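Local structure of ESAT-6-like protein MAB_3112 (Mycobacterium abscessus, 4I0X) at residues A[32-37]-A[43-48]; A[17-22]-A[54-59]; A[11-16]-A[65-70]. The protein is of unknown function, but as a secreted ESAT-6-like member of the WXG100 family it pairs with MAB_3113 in the EsxEF complex. The protein carries 4 engineered substitutions. All blocks are in the same frame, centred on the assembly; numbering follows the deposited sequence.

Overall arrangement
The chain is a helical hairpin: helix 4-32, a short turn carrying the WXG motif, then helix 40-72. All three contacts use helix 40-72; contacts 2 and 3 set it against helix 4-32, whereas contact 1 sets it against the turn. Helix 4-32 carries 11-16 and 17-22, the turn carries 32-37, and helix 40-72 returns through 43-48, 54-59 and 65-70, so contact 3 encloses contact 2, which encloses contact 1. About 20 Å separates the centres of contacts 1 and 2, about 12 Å those of contacts 2 and 3, and about 32 Å those of contacts 1 and 3. Residues of MAB_3113 approach all three, so hairpin closure and heterodimer assembly share these helices.

Contact 1: A[32-37]-A[43-48]; sequences SLFGVW and DAYRSG
Trp37 and Tyr45 both hold CG anti to the backbone N (chi1 -172° in Trp37), and these torsions send the indole of the turn onto the phenol of the helix. Trp37 opens the WXG motif, the signature of the WXG100 family, in the turn of the helical hairpin. The two rings form an offset edge-to-face pair: centroids of the six-membered ring of Trp37 and the ring of Tyr45 lie 5.0 Å apart, with planes at 63°. The edge belongs to the indole. Its Trp37 CZ3 stands over one face of Tyr45, 3.4 Å from Tyr45 CG, and Trp37 CH2 lies 3.5 Å from Tyr45 CD2. Two neighbours meet the same phenol elsewhere. Phe34 CZ comes to its edge, near the ring plane, at 4.1 Å from Tyr45 CD1, and Leu33 CD1 approaches Tyr45 CE1 at 3.9 Å. Three residues of segment 32-37 thus gather around one helix side chain. The phenol's polar end is used elsewhere, since Tyr45 OH hydrogen-bonds Thr20 OG1 of the MAB_3113 chain; Leu33 packs on His15 and Trp37 on Ile16 of that chain.

One residue along the helix, Arg46 shields Phe34 in a different way. Its chain runs extended through CG and CD, then bends at chi3, which turns the guanidinium back over the ring. The planes are 25° apart, a flat stack, and the off-centre cation-pi geometry places Arg46 CZ 4.1 Å from the Phe34 centroid. The charged group can therefore remain at an exposed position while its face covers a buried ring. Both ends of Arg46 take part: Arg46 CB lies 3.5 Å from Phe34 CZ, and Arg46 NH2 sits 3.4 Å from Phe34 CD2.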
loop_
_atom_site.group_PDB
_atom_site.type_symbol
_atom_site.label_atom_id
_atom_site.label_comp_id
_atom_site.label_asym_id
_atom_site.label_seq_id
_atom_site.Cartn_x
_atom_site.Cartn_y
_atom_site.Cartn_z
ATOM N N SER A 32 18.227 -6.218 0.015
ATOM C CA SER A 32 19.667 -5.934 -0.095
ATOM C C SER A 32 20.260 -5.594 1.281
ATOM O O SER A 32 21.484 -5.684 1.465
ATOM C CB SER A 32 19.951 -4.791 -1.081
ATOM O OG SER A 32 19.616 -3.535 -0.496
ATOM N N LEU A 33 19.424 -5.177 2.233
ATOM C CA LEU A 33 19.980 -4.799 3.548
ATOM C C LEU A 33 20.514 -5.991 4.342
ATOM O O LEU A 33 21.373 -5.826 5.203
ATOM C CB LEU A 33 18.943 -4.096 4.401
ATOM C CG LEU A 33 18.423 -2.776 3.867
ATOM C CD1 LEU A 33 17.278 -2.407 4.781
ATOM C CD2 LEU A 33 19.526 -1.694 3.824
ATOM N N PHE A 34 20.012 -7.189 4.048
ATOM C CA PHE A 34 20.247 -8.337 4.915
ATOM C C PHE A 34 21.563 -9.021 4.668
ATOM O O PHE A 34 22.009 -9.824 5.487
ATOM C CB PHE A 34 19.075 -9.319 4.829
ATOM C CG PHE A 34 17.788 -8.714 5.264
ATOM C CD1 PHE A 34 17.743 -7.907 6.379
ATOM C CD2 PHE A 34 16.626 -8.903 4.538
ATOM C CE1 PHE A 34 16.555 -7.346 6.782
ATOM C CE2 PHE A 34 15.439 -8.306 4.936
ATOM C CZ PHE A 34 15.405 -7.544 6.042
ATOM N N GLY A 35 22.214 -8.657 3.561
ATOM C CA GLY A 35 23.573 -9.057 3.310
ATOM C C GLY A 35 24.524 -8.582 4.387
ATOM O O GLY A 35 25.486 -9.293 4.727
ATOM N N VAL A 36 24.266 -7.410 4.966
ATOM C CA VAL A 36 25.126 -6.930 6.054
ATOM C C VAL A 36 24.419 -6.834 7.399
ATOM O O VAL A 36 25.036 -7.039 8.451
ATOM C CB VAL A 36 25.737 -5.547 5.781
ATOM C CG1 VAL A 36 26.676 -5.590 4.557
ATOM C CG2 VAL A 36 24.639 -4.515 5.638
ATOM N N TRP A 37 23.141 -6.520 7.383
ATOM C CA TRP A 37 22.432 -6.297 8.643
ATOM C C TRP A 37 21.927 -7.610 9.202
ATOM O O TRP A 37 21.108 -8.279 8.571
ATOM C CB TRP A 37 21.314 -5.315 8.413
ATOM C CG TRP A 37 20.605 -4.840 9.623
ATOM C CD1 TRP A 37 21.060 -4.817 10.936
ATOM C CD2 TRP A 37 19.281 -4.309 9.647
ATOM N NE1 TRP A 37 20.111 -4.264 11.749
ATOM C CE2 TRP A 37 19.004 -3.939 10.992
ATOM C CE3 TRP A 37 18.317 -4.069 8.658
ATOM C CZ2 TRP A 37 17.809 -3.367 11.365
ATOM C CZ3 TRP A 37 17.109 -3.491 9.026
ATOM C CH2 TRP A 37 16.860 -3.139 10.373
ATOM N N ASP A 43 15.852 -9.020 11.961
ATOM C CA ASP A 43 14.848 -10.055 11.866
ATOM C C ASP A 43 13.482 -9.431 11.946
ATOM O O ASP A 43 12.557 -9.811 11.213
ATOM C CB ASP A 43 15.008 -11.097 12.989
ATOM C CG ASP A 43 16.232 -11.996 12.791
ATOM O OD1 ASP A 43 16.745 -12.068 11.648
ATOM O OD2 ASP A 43 16.686 -12.633 13.771
ATOM N N ALA A 44 13.337 -8.475 12.856
ATOM C CA ALA A 44 12.051 -7.798 13.044
ATOM C C ALA A 44 11.720 -6.948 11.810
ATOM O O ALA A 44 10.577 -6.876 11.387
ATOM C CB ALA A 44 12.090 -6.932 14.295
ATOM N N TYR A 45 12.725 -6.315 11.229
ATOM C CA TYR A 45 12.547 -5.543 10.007
ATOM C C TYR A 45 12.071 -6.428 8.854
ATOM O O TYR A 45 11.137 -6.099 8.134
ATOM C CB TYR A 45 13.869 -4.883 9.638
ATOM C CG TYR A 45 13.748 -3.735 8.649
ATOM C CD1 TYR A 45 13.813 -3.957 7.291
ATOM C CD2 TYR A 45 13.650 -2.435 9.086
ATOM C CE1 TYR A 45 13.765 -2.916 6.394
ATOM C CE2 TYR A 45 13.568 -1.397 8.205
ATOM C CZ TYR A 45 13.647 -1.640 6.846
ATOM O OH TYR A 45 13.601 -0.574 5.956
ATOM N N ARG A 46 12.742 -7.553 8.664
ATOM C CA ARG A 46 12.298 -8.525 7.684
ATOM C C ARG A 46 10.831 -8.942 7.856
ATOM O O ARG A 46 10.122 -9.042 6.882
ATOM C CB ARG A 46 13.199 -9.756 7.691
ATOM C CG ARG A 46 12.777 -10.785 6.655
ATOM C CD ARG A 46 13.535 -12.076 6.812
ATOM N NE ARG A 46 14.981 -11.910 6.793
ATOM C CZ ARG A 46 15.769 -12.154 5.742
ATOM N NH1 ARG A 46 15.259 -12.558 4.577
ATOM N NH2 ARG A 46 17.089 -11.992 5.859
ATOM N N SER A 47 10.355 -9.195 9.076
ATOM C CA SER A 47 8.977 -9.600 9.198
ATOM C C SER A 47 7.992 -8.389 9.103
ATOM O O SER A 47 6.890 -8.533 8.638
ATOM C CB SER A 47 8.757 -10.502 10.419
ATOM O OG SER A 47 8.774 -9.798 11.625
ATOM N N GLY A 48 8.440 -7.187 9.455
ATOM C CA GLY A 48 7.695 -5.989 9.173
ATOM C C GLY A 48 7.466 -5.773 7.679
ATOM O O GLY A 48 6.363 -5.440 7.253
#

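Contact 2: A[17-22]-A[54-59]; sequences DQMRAG and DGATKV
Midway along the helical hairpin of this WXG100 protein, segment 17-22 of helix 4-32 meets segment 54-59 of helix 40-72 through the thioether of Met19, laid against Val59 and Ala56. The backbones are nearest at Met19 and Ala56, whose CA atoms are 7.1 Å apart, and it is the long methionine chain that spans the gap. Met19 is extended about its CB-CG bond and then bends at its last torsion, chi3 60°. That bend swings the terminal methyl round so that sulfur and methyl both face the second helix.

Val59 takes the closest contacts. Its CG1 lies anti to the backbone N (chi1 169°) and points this one branch at the end of the methionine: Met19 SD is 3.3 Å from Val59 CG1. Met19 CE is equally near, 3.3 Å from Val59 CG1, which is tighter than usual for two carbons, so the packing here is tight and perhaps slightly strained. Behind it, Val59 CB is 3.6 Å from Met19 CE. The two side chains cross at about a right angle, so the thioether lies across the valine rather than alongside it.

Ala56, one turn earlier on the helix, is met more loosely. Met19 CE comes within 3.8 Å of the carbonyl oxygen Ala56 O, and Ala56 CB is 4.4 Å from Met19 CE. The same residues also serve the heterodimer: Met19 packs on Val30 and Val59 on Ala68, both of the MAB_3113 chain. Away from this apolar patch, Arg20 makes a cation-pi contact with Trp60, and Lys58 forms a salt bridge to Glu71 of MAB_3113.

With no hydrogen bond joining the two segments, cohesion across them probably comes mainly from dispersion and the exclusion of water, to which the polarisable sulfur and its methyl contribute within buried surroundings.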
loop_
_atom_site.group_PDB
_atom_site.type_symbol
_atom_site.label_atom_id
_atom_site.label_comp_id
_atom_site.label_asym_id
_atom_site.label_seq_id
_atom_site.Cartn_x
_atom_site.Cartn_y
_atom_site.Cartn_z
ATOM N N ASP A 17 -0.848 -0.053 -10.955
ATOM C CA ASP A 17 0.415 -0.170 -11.663
ATOM C C ASP A 17 1.573 0.450 -10.866
ATOM O O ASP A 17 2.643 -0.137 -10.757
ATOM C CB ASP A 17 0.371 0.496 -13.036
ATOM C CG ASP A 17 -0.377 -0.339 -14.093
ATOM O OD1 ASP A 17 -0.802 -1.486 -13.783
ATOM O OD2 ASP A 17 -0.533 0.182 -15.232
ATOM N N GLN A 18 1.355 1.630 -10.304
ATOM C CA GLN A 18 2.385 2.291 -9.487
ATOM C C GLN A 18 2.701 1.557 -8.179
ATOM O O GLN A 18 3.844 1.481 -7.765
ATOM C CB GLN A 18 1.948 3.717 -9.182
ATOM C CG GLN A 18 1.812 4.576 -10.426
ATOM C CD GLN A 18 1.186 5.931 -10.141
ATOM O OE1 GLN A 18 1.847 6.845 -9.669
ATOM N NE2 GLN A 18 -0.091 6.055 -10.441
ATOM N N MET A 19 1.691 0.988 -7.532
ATOM C CA MET A 19 1.915 0.232 -6.295
ATOM C C MET A 19 2.680 -1.045 -6.516
ATOM O O MET A 19 3.549 -1.422 -5.703
ATOM C CB MET A 19 0.588 -0.058 -5.613
ATOM C CG MET A 19 0.004 1.134 -4.930
ATOM S SD MET A 19 -1.410 0.697 -3.895
ATOM C CE MET A 19 -0.587 -0.460 -2.779
ATOM N N ARG A 20 2.415 -1.693 -7.651
ATOM C CA ARG A 20 3.104 -2.908 -7.973
ATOM C C ARG A 20 4.575 -2.621 -8.185
ATOM O O ARG A 20 5.440 -3.334 -7.614
ATOM C CB ARG A 20 2.535 -3.587 -9.230
ATOM C CG ARG A 20 3.158 -4.959 -9.474
ATOM C CD ARG A 20 2.683 -5.575 -10.772
ATOM N NE ARG A 20 2.239 -6.962 -10.601
ATOM C CZ ARG A 20 3.038 -8.023 -10.444
ATOM N NH1 ARG A 20 4.362 -7.891 -10.412
ATOM N NH2 ARG A 20 2.498 -9.232 -10.306
ATOM N N ALA A 21 4.858 -1.606 -9.005
ATOM C CA ALA A 21 6.225 -1.169 -9.251
ATOM C C ALA A 21 6.946 -0.775 -7.972
ATOM O O ALA A 21 8.110 -1.155 -7.754
ATOM C CB ALA A 21 6.243 -0.038 -10.193
ATOM N N GLY A 22 6.270 0.028 -7.155
ATOM C CA GLY A 22 6.842 0.523 -5.921
ATOM C C GLY A 22 7.149 -0.585 -4.955
ATOM O O GLY A 22 8.200 -0.598 -4.315
ATOM N N ASP A 54 2.742 -7.782 2.035
ATOM C CA ASP A 54 1.488 -8.509 2.004
ATOM C C ASP A 54 0.336 -7.511 1.901
ATOM O O ASP A 54 -0.581 -7.712 1.124
ATOM C CB ASP A 54 1.364 -9.445 3.222
ATOM C CG ASP A 54 0.121 -10.350 3.169
ATOM O OD1 ASP A 54 0.050 -11.239 2.271
ATOM O OD2 ASP A 54 -0.758 -10.212 4.069
ATOM N N GLY A 55 0.403 -6.413 2.649
ATOM C CA GLY A 55 -0.657 -5.433 2.606
ATOM C C GLY A 55 -0.738 -4.777 1.235
ATOM O O GLY A 55 -1.807 -4.590 0.657
ATOM N N ALA A 56 0.415 -4.466 0.701
ATOM C CA ALA A 56 0.538 -3.810 -0.593
ATOM C C ALA A 56 -0.055 -4.669 -1.698
ATOM O O ALA A 56 -0.835 -4.195 -2.509
ATOM C CB ALA A 56 2.012 -3.463 -0.872
ATOM N N THR A 57 0.255 -5.957 -1.684
ATOM C CA THR A 57 -0.355 -6.916 -2.609
ATOM C C THR A 57 -1.897 -6.979 -2.544
ATOM O O THR A 57 -2.580 -6.991 -3.574
ATOM C CB THR A 57 0.222 -8.309 -2.348
ATOM O OG1 THR A 57 1.648 -8.221 -2.459
ATOM C CG2 THR A 57 -0.321 -9.348 -3.334
ATOM N N LYS A 58 -2.436 -7.055 -1.335
ATOM C CA LYS A 58 -3.876 -7.065 -1.155
ATOM C C LYS A 58 -4.485 -5.745 -1.684
ATOM O O LYS A 58 -5.561 -5.744 -2.283
ATOM C CB LYS A 58 -4.232 -7.263 0.318
ATOM C CG LYS A 58 -3.800 -8.610 0.885
ATOM C CD LYS A 58 -4.268 -8.827 2.336
ATOM C CE LYS A 58 -3.412 -9.904 3.006
ATOM N NZ LYS A 58 -3.723 -10.142 4.443
ATOM N N VAL A 59 -3.811 -4.624 -1.445
ATOM C CA VAL A 59 -4.315 -3.349 -1.983
ATOM C C VAL A 59 -4.349 -3.377 -3.525
ATOM O O VAL A 59 -5.332 -3.007 -4.149
ATOM C CB VAL A 59 -3.472 -2.137 -1.493
ATOM C CG1 VAL A 59 -3.832 -0.865 -2.281
ATOM C CG2 VAL A 59 -3.649 -1.913 -0.009
#

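Contact 3: A[11-16]-A[65-70]; sequences FAASLA and DIASTL
Ala12 and Ala67 face each other with their CB atoms 3.9 Å apart, and this methyl pair is the centre of the first shell. Ala67 CB also reaches the next residue along the first helix: it lies 3.7 Å from the backbone atom Ala13 N and 4.0 Å from Ala13 CB. One methyl of helix 40-72 therefore rests against two consecutive residues of helix 4-32. Beside it, Ile66 CG2 touches Ala12 CB at 4.0 Å. The torsion of Ile66 explains the choice of branch: with CG1 anti to the backbone N (chi1 -164°), the longer arm leads away, and CG2 is the branch that meets Ala12.

The small side chains go with close backbones. Ala12 CA and Ala67 CA are 5.4 Å apart, while the short helix axes of 11-16 and 65-70 approach to 8.3 Å. Their directions differ by 148°, an antiparallel but clearly inclined pairing, as in a helical hairpin, here near its open end.

Further out, a side chain ties one helix to the backbone of the other: Ser9 OG hydrogen-bonds Ala67 O, joining helix 4-32 to the very residue that supplies the central methyl. Within helix 40-72, Asp65 O accepts from both Thr69 N and Thr69 OG1, the hydroxyl bond being 3.1 Å from Thr69 OG1 to Asp65 O with the donor 39° out of the carbonyl plane. Ile66 packs on Ala61 of the MAB_3113 chain and Leu70 on its Trp50, whereas Ala16 continues the hairpin interface against Trp60, Leu63 and Thr64.

Between the two segments the contact is made by methyl groups and one backbone nitrogen, Ala13 N, with no hydrogen bond of their own. Its stability should thus rest on van der Waals fit between closely spaced helices, with the bond from Ser9 adding a directional tie just outside.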
loop_
_atom_site.group_PDB
_atom_site.type_symbol
_atom_site.label_atom_id
_atom_site.label_comp_id
_atom_site.label_asym_id
_atom_site.label_seq_id
_atom_site.Cartn_x
_atom_site.Cartn_y
_atom_site.Cartn_z
ATOM N N PHE A 11 -8.190 5.713 -12.655
ATOM C CA PHE A 11 -7.434 6.095 -11.459
ATOM C C PHE A 11 -7.002 4.854 -10.687
ATOM O O PHE A 11 -5.825 4.689 -10.357
ATOM C CB PHE A 11 -8.285 6.992 -10.586
ATOM C CG PHE A 11 -7.547 7.584 -9.416
ATOM C CD1 PHE A 11 -7.234 6.807 -8.321
ATOM C CD2 PHE A 11 -7.191 8.919 -9.403
ATOM C CE1 PHE A 11 -6.565 7.355 -7.224
ATOM C CE2 PHE A 11 -6.513 9.464 -8.308
ATOM C CZ PHE A 11 -6.211 8.671 -7.228
ATOM N N ALA A 12 -7.944 3.967 -10.406
ATOM C CA ALA A 12 -7.629 2.733 -9.689
ATOM C C ALA A 12 -6.570 1.884 -10.444
ATOM O O ALA A 12 -5.659 1.334 -9.844
ATOM C CB ALA A 12 -8.904 1.935 -9.487
ATOM N N ALA A 13 -6.714 1.773 -11.762
ATOM C CA ALA A 13 -5.796 0.995 -12.567
ATOM C C ALA A 13 -4.393 1.587 -12.524
ATOM O O ALA A 13 -3.413 0.864 -12.354
ATOM C CB ALA A 13 -6.267 0.920 -13.983
ATOM N N SER A 14 -4.304 2.902 -12.656
ATOM C CA SER A 14 -3.007 3.592 -12.606
ATOM C C SER A 14 -2.334 3.427 -11.242
ATOM O O SER A 14 -1.127 3.183 -11.165
ATOM C CB SER A 14 -3.176 5.084 -12.932
ATOM O OG SER A 14 -1.915 5.724 -13.004
ATOM N N LEU A 15 -3.104 3.577 -10.166
ATOM C CA LEU A 15 -2.555 3.432 -8.840
ATOM C C LEU A 15 -2.060 2.004 -8.635
ATOM O O LEU A 15 -1.021 1.806 -8.042
ATOM C CB LEU A 15 -3.594 3.805 -7.791
ATOM C CG LEU A 15 -3.163 3.626 -6.332
ATOM C CD1 LEU A 15 -1.931 4.485 -5.987
ATOM C CD2 LEU A 15 -4.346 3.983 -5.414
ATOM N N ALA A 16 -2.818 1.012 -9.116
ATOM C CA ALA A 16 -2.387 -0.399 -9.072
ATOM C C ALA A 16 -1.019 -0.591 -9.741
ATOM O O ALA A 16 -0.122 -1.199 -9.158
ATOM C CB ALA A 16 -3.456 -1.338 -9.728
ATOM N N ASP A 65 -9.205 -5.261 -9.220
ATOM C CA ASP A 65 -10.571 -5.772 -9.275
ATOM C C ASP A 65 -11.567 -4.658 -9.511
ATOM O O ASP A 65 -12.358 -4.743 -10.410
ATOM C CB ASP A 65 -10.945 -6.517 -7.991
ATOM C CG ASP A 65 -10.125 -7.769 -7.782
ATOM O OD1 ASP A 65 -9.505 -8.254 -8.758
ATOM O OD2 ASP A 65 -10.102 -8.269 -6.634
ATOM N N ILE A 66 -11.554 -3.610 -8.701
ATOM C CA ILE A 66 -12.579 -2.592 -8.886
ATOM C C ILE A 66 -12.343 -1.875 -10.213
ATOM O O ILE A 66 -13.282 -1.474 -10.867
ATOM C CB ILE A 66 -12.625 -1.575 -7.695
ATOM C CG1 ILE A 66 -13.916 -0.754 -7.675
ATOM C CG2 ILE A 66 -11.464 -0.622 -7.759
ATOM C CD1 ILE A 66 -15.152 -1.535 -7.841
ATOM N N ALA A 67 -11.090 -1.686 -10.596
ATOM C CA ALA A 67 -10.802 -1.022 -11.880
ATOM C C ALA A 67 -11.449 -1.796 -13.013
ATOM O O ALA A 67 -12.084 -1.221 -13.872
ATOM C CB ALA A 67 -9.298 -0.883 -12.103
ATOM N N SER A 68 -11.279 -3.108 -13.014
ATOM C CA SER A 68 -11.822 -3.966 -14.074
ATOM C C SER A 68 -13.343 -3.981 -14.085
ATOM O O SER A 68 -13.961 -3.895 -15.140
ATOM C CB SER A 68 -11.300 -5.377 -13.891
ATOM O OG SER A 68 -9.888 -5.346 -13.966
ATOM N N THR A 69 -13.938 -4.126 -12.905
ATOM C CA THR A 69 -15.394 -4.139 -12.790
ATOM C C THR A 69 -15.974 -2.826 -13.284
ATOM O O THR A 69 -16.931 -2.818 -14.045
ATOM C CB THR A 69 -15.825 -4.455 -11.345
ATOM O OG1 THR A 69 -15.263 -5.709 -10.973
ATOM C CG2 THR A 69 -17.318 -4.569 -11.225
ATOM N N LEU A 70 -15.398 -1.706 -12.880
ATOM C CA LEU A 70 -15.870 -0.408 -13.368
ATOM C C LEU A 70 -15.633 -0.221 -14.869
ATOM O O LEU A 70 -16.399 0.444 -15.534
ATOM C CB LEU A 70 -15.147 0.718 -12.628
ATOM C CG LEU A 70 -15.501 0.971 -11.166
ATOM C CD1 LEU A 70 -14.585 2.057 -10.676
ATOM C CD2 LEU A 70 -16.975 1.379 -11.030
#